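Local structure of cobalamin biosynthesis precorrin-6Y methylase (CbiE) (Archaeoglobus fulgidus, 2BB3) at residues R81-G86 with R106-I111. The protein probably transfers a methyl group from S-adenosyl-L-methionine to a precorrin intermediate in adenosylcobalamin biosynthesis. Numbering follows the deposited sequence. Where two conformers were deposited one is given.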
ATOM      1  N   ARG A  81     -23.579  12.730   7.134  1.00 62.12           N
ATOM      2  CA  ARG A  81     -23.932  13.032   8.521  1.00 64.90           C
ATOM      3  C   ARG A  81     -22.639  13.227   9.306  1.00 65.72           C
ATOM      4  O   ARG A  81     -22.388  14.312   9.844  1.00 67.96           O
ATOM      5  CB  ARG A  81     -24.753  11.881   9.126  1.00 67.34           C
ATOM      6  CG  ARG A  81     -25.475  12.242  10.426  1.00 70.30           C
ATOM      7  CD  ARG A  81     -26.302  11.085  11.009  1.00 73.66           C
ATOM      8  NE  ARG A  81     -27.229  10.507  10.035  1.00 79.04           N
ATOM      9  CZ  ARG A  81     -26.973   9.415   9.319  1.00 81.67           C
ATOM     10  NH1 ARG A  81     -25.821   8.781   9.478  1.00 83.13           N
ATOM     11  NH2 ARG A  81     -27.856   8.966   8.435  1.00 82.10           N
ATOM     12  N   ILE A  82     -21.821  12.175   9.352  1.00 64.55           N
ATOM     13  CA  ILE A  82     -20.538  12.202  10.047  1.00 62.96           C
ATOM     14  C   ILE A  82     -19.758  13.454   9.666  1.00 64.04           C
ATOM     15  O   ILE A  82     -19.149  14.111  10.509  1.00 63.23           O
ATOM     16  CB  ILE A  82     -19.673  10.972   9.661  1.00 59.26           C
ATOM     17  CG1 ILE A  82     -20.344   9.687  10.140  1.00 58.68           C
ATOM     18  CG2 ILE A  82     -18.270  11.117  10.243  1.00 58.50           C
ATOM     19  CD1 ILE A  82     -19.586   8.432   9.775  1.00 56.32           C
HETATM   20  N   MSE A  83     -19.783  13.756   8.373  1.00 67.63           N
HETATM   21  CA  MSE A  83     -19.091  14.902   7.801  1.00 70.78           C
HETATM   22  C   MSE A  83     -19.509  16.208   8.472  1.00 72.65           C
HETATM   23  O   MSE A  83     -18.667  16.938   8.990  1.00 71.55           O
HETATM   24  CB  MSE A  83     -19.385  14.963   6.299  1.00 71.74           C
HETATM   25  CG  MSE A  83     -18.268  15.524   5.443  1.00 74.32           C
HETATM   26 SE   MSE A  83     -17.952  14.391   3.905  0.93 78.20          SE
HETATM   27  CE  MSE A  83     -16.885  13.061   4.792  1.00 76.97           C
ATOM     28  N   GLU A  84     -20.808  16.493   8.479  1.00 75.17           N
ATOM     29  CA  GLU A  84     -21.304  17.730   9.080  1.00 79.00           C
ATOM     30  C   GLU A  84     -21.034  17.797  10.580  1.00 78.82           C
ATOM     31  O   GLU A  84     -20.733  18.866  11.115  1.00 78.21           O
ATOM     32  CB  GLU A  84     -22.804  17.893   8.806  1.00 82.34           C
ATOM     33  CG  GLU A  84     -23.286  19.346   8.835  1.00 86.71           C
ATOM     34  CD  GLU A  84     -22.493  20.247   7.888  1.00 89.60           C
ATOM     35  OE1 GLU A  84     -22.410  19.930   6.680  1.00 92.03           O
ATOM     36  OE2 GLU A  84     -21.955  21.275   8.359  1.00 91.00           O
ATOM     37  N   GLU A  85     -21.145  16.667  11.272  0.50 79.07           N
ATOM     38  CA  GLU A  85     -20.890  16.664  12.708  0.50 79.85           C
ATOM     39  C   GLU A  85     -19.442  17.062  12.951  0.50 79.95           C
ATOM     40  O   GLU A  85     -19.078  17.485  14.047  0.55 80.70           O
ATOM     41  CB  GLU A  85     -21.131  15.275  13.303  0.52 79.72           C
ATOM     42  CG  GLU A  85     -21.387  15.282  14.808  0.56 81.07           C
ATOM     43  CD  GLU A  85     -20.689  14.147  15.531  0.59 81.04           C
ATOM     44  OE1 GLU A  85     -20.464  13.090  14.904  0.53 80.23           O
ATOM     45  OE2 GLU A  85     -20.376  14.311  16.732  0.49 80.35           O
ATOM     46  N   GLY A  86     -18.625  16.934  11.913  1.00 80.13           N
ATOM     47  CA  GLY A  86     -17.216  17.251  12.041  1.00 80.56           C
ATOM     48  C   GLY A  86     -16.955  18.742  11.998  1.00 81.94           C
ATOM     49  O   GLY A  86     -15.809  19.181  12.029  1.00 82.38           O
ATOM     50  N   ARG A 106     -14.751   6.633  -3.668  1.00 52.09           N
ATOM     51  CA  ARG A 106     -15.879   6.784  -4.574  1.00 53.57           C
ATOM     52  C   ARG A 106     -17.025   7.630  -4.049  1.00 52.19           C
ATOM     53  O   ARG A 106     -17.399   8.616  -4.671  1.00 51.76           O
ATOM     54  CB  ARG A 106     -16.415   5.412  -4.967  1.00 56.41           C
ATOM     55  CG  ARG A 106     -15.524   4.640  -5.908  1.00 60.56           C
ATOM     56  CD  ARG A 106     -16.039   3.218  -6.038  1.00 65.61           C
ATOM     57  NE  ARG A 106     -15.755   2.639  -7.347  1.00 72.00           N
ATOM     58  CZ  ARG A 106     -16.277   1.495  -7.776  1.00 76.01           C
ATOM     59  NH1 ARG A 106     -15.976   1.033  -8.984  1.00 77.70           N
ATOM     60  NH2 ARG A 106     -17.106   0.812  -6.993  1.00 78.14           N
ATOM     61  N   VAL A 107     -17.600   7.255  -2.915  1.00 50.27           N
ATOM     62  CA  VAL A 107     -18.706   8.045  -2.414  1.00 49.90           C
ATOM     63  C   VAL A 107     -18.261   9.436  -1.995  1.00 46.99           C
ATOM     64  O   VAL A 107     -19.045  10.371  -2.069  1.00 47.36           O
ATOM     65  CB  VAL A 107     -19.438   7.346  -1.262  1.00 51.41           C
ATOM     66  CG1 VAL A 107     -19.824   5.935  -1.700  1.00 52.22           C
ATOM     67  CG2 VAL A 107     -18.579   7.312  -0.029  1.00 52.85           C
ATOM     68  N   LEU A 108     -17.006   9.584  -1.580  1.00 44.33           N
ATOM     69  CA  LEU A 108     -16.509  10.903  -1.198  1.00 44.75           C
ATOM     70  C   LEU A 108     -16.640  11.850  -2.394  1.00 45.68           C
ATOM     71  O   LEU A 108     -17.075  12.991  -2.247  1.00 45.91           O
ATOM     72  CB  LEU A 108     -15.039  10.844  -0.729  1.00 43.62           C
ATOM     73  CG  LEU A 108     -14.721  10.265   0.657  1.00 44.16           C
ATOM     74  CD1 LEU A 108     -13.222  10.287   0.898  1.00 45.86           C
ATOM     75  CD2 LEU A 108     -15.451  11.063   1.740  1.00 43.77           C
ATOM     76  N   ARG A 109     -16.281  11.372  -3.580  1.00 46.36           N
ATOM     77  CA  ARG A 109     -16.388  12.197  -4.781  1.00 48.66           C
ATOM     78  C   ARG A 109     -17.826  12.635  -5.053  1.00 47.68           C
ATOM     79  O   ARG A 109     -18.051  13.604  -5.763  1.00 49.51           O
ATOM     80  CB  ARG A 109     -15.830  11.454  -5.998  1.00 49.79           C
ATOM     81  CG  ARG A 109     -14.351  11.169  -5.890  1.00 51.54           C
ATOM     82  CD  ARG A 109     -13.795  10.519  -7.144  1.00 52.06           C
ATOM     83  NE  ARG A 109     -12.550   9.825  -6.834  1.00 54.47           N
ATOM     84  CZ  ARG A 109     -12.418   8.503  -6.828  1.00 55.12           C
ATOM     85  NH1 ARG A 109     -13.455   7.734  -7.129  1.00 54.25           N
ATOM     86  NH2 ARG A 109     -11.260   7.948  -6.488  1.00 55.63           N
ATOM     87  N   GLU A 110     -18.794  11.925  -4.486  1.00 46.39           N
ATOM     88  CA  GLU A 110     -20.205  12.275  -4.666  1.00 45.58           C
ATOM     89  C   GLU A 110     -20.729  13.222  -3.600  1.00 44.09           C
ATOM     90  O   GLU A 110     -21.915  13.538  -3.579  1.00 44.57           O
ATOM     91  CB  GLU A 110     -21.088  11.027  -4.646  1.00 45.50           C
ATOM     92  CG  GLU A 110     -20.880  10.100  -5.805  1.00 50.59           C
ATOM     93  CD  GLU A 110     -21.887   8.974  -5.808  1.00 52.01           C
ATOM     94  OE1 GLU A 110     -22.339   8.596  -6.906  1.00 55.90           O
ATOM     95  OE2 GLU A 110     -22.229   8.465  -4.719  1.00 54.95           O
ATOM     96  N   ILE A 111     -19.864  13.686  -2.715  1.00 45.16           N
ATOM     97  CA  ILE A 111     -20.326  14.565  -1.659  1.00 46.76           C
ATOM     98  C   ILE A 111     -19.880  16.011  -1.857  1.00 50.39           C
ATOM     99  O   ILE A 111     -18.719  16.271  -2.151  1.00 48.72           O
ATOM    100  CB  ILE A 111     -19.843  14.034  -0.286  1.00 45.80           C
ATOM    101  CG1 ILE A 111     -20.396  12.620  -0.075  1.00 44.76           C
ATOM    102  CG2 ILE A 111     -20.280  14.974   0.827  1.00 42.57           C
ATOM    103  CD1 ILE A 111     -19.829  11.904   1.139  1.00 45.21           C
TER
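Met83, a selenomethionine in this crystal, reaches Leu108 and Ile111 with the outer end of its side chain, a compact example of one long side chain reaching across to a helix and to the loop that leaves it. Just before it in the chain, Ile82 packs against Val91 and Val93 of strand 91-95. Met83 is the residue of 81-86 that touches 106-111, and its CA lies 9.5 Å from the CA of Ile111, a gap that the side chain has to span. The chain kinks at the CB-CG bond (chi2 133°) and again at the CG-SE bond (chi3 -81°), which presents SE to Ile111 and CE to Leu108. The selenium atom SE rests 3.9 Å from CG2 of Ile111, with CD1 of the same isoleucine slightly farther off. The methyl CE lies 3.9 Å from CD2 of Leu108, a single branch of the leucine making the touch. Contact between the segments is purely apolar and small, burying 109 Å² in all, more than half of it on Met83. Ile111 N bonds to Leu108 O at 2.9 Å; this i to i+3 bond closes the final turn, and Leu108 and Ile111 both present side-chain carbons to Met83. The side chain of Leu108 is about 12 Å from the bound S-adenosyl-L-homocysteine, which sets this apolar packing apart from the cofactor pocket. Met83 also touches Ile24 and Leu108 touches Ile26, both on strand 23-28, and Ile111 leans on Ile79 and Arg80 of helix 76-88. Helices 76-88 and 105-109, which precede and follow strand 91-95 in sequence, therefore meet over strand 23-28 of the parallel sheet in this alpha-beta-alpha fold, with strand 91-95 beside it under Ile82.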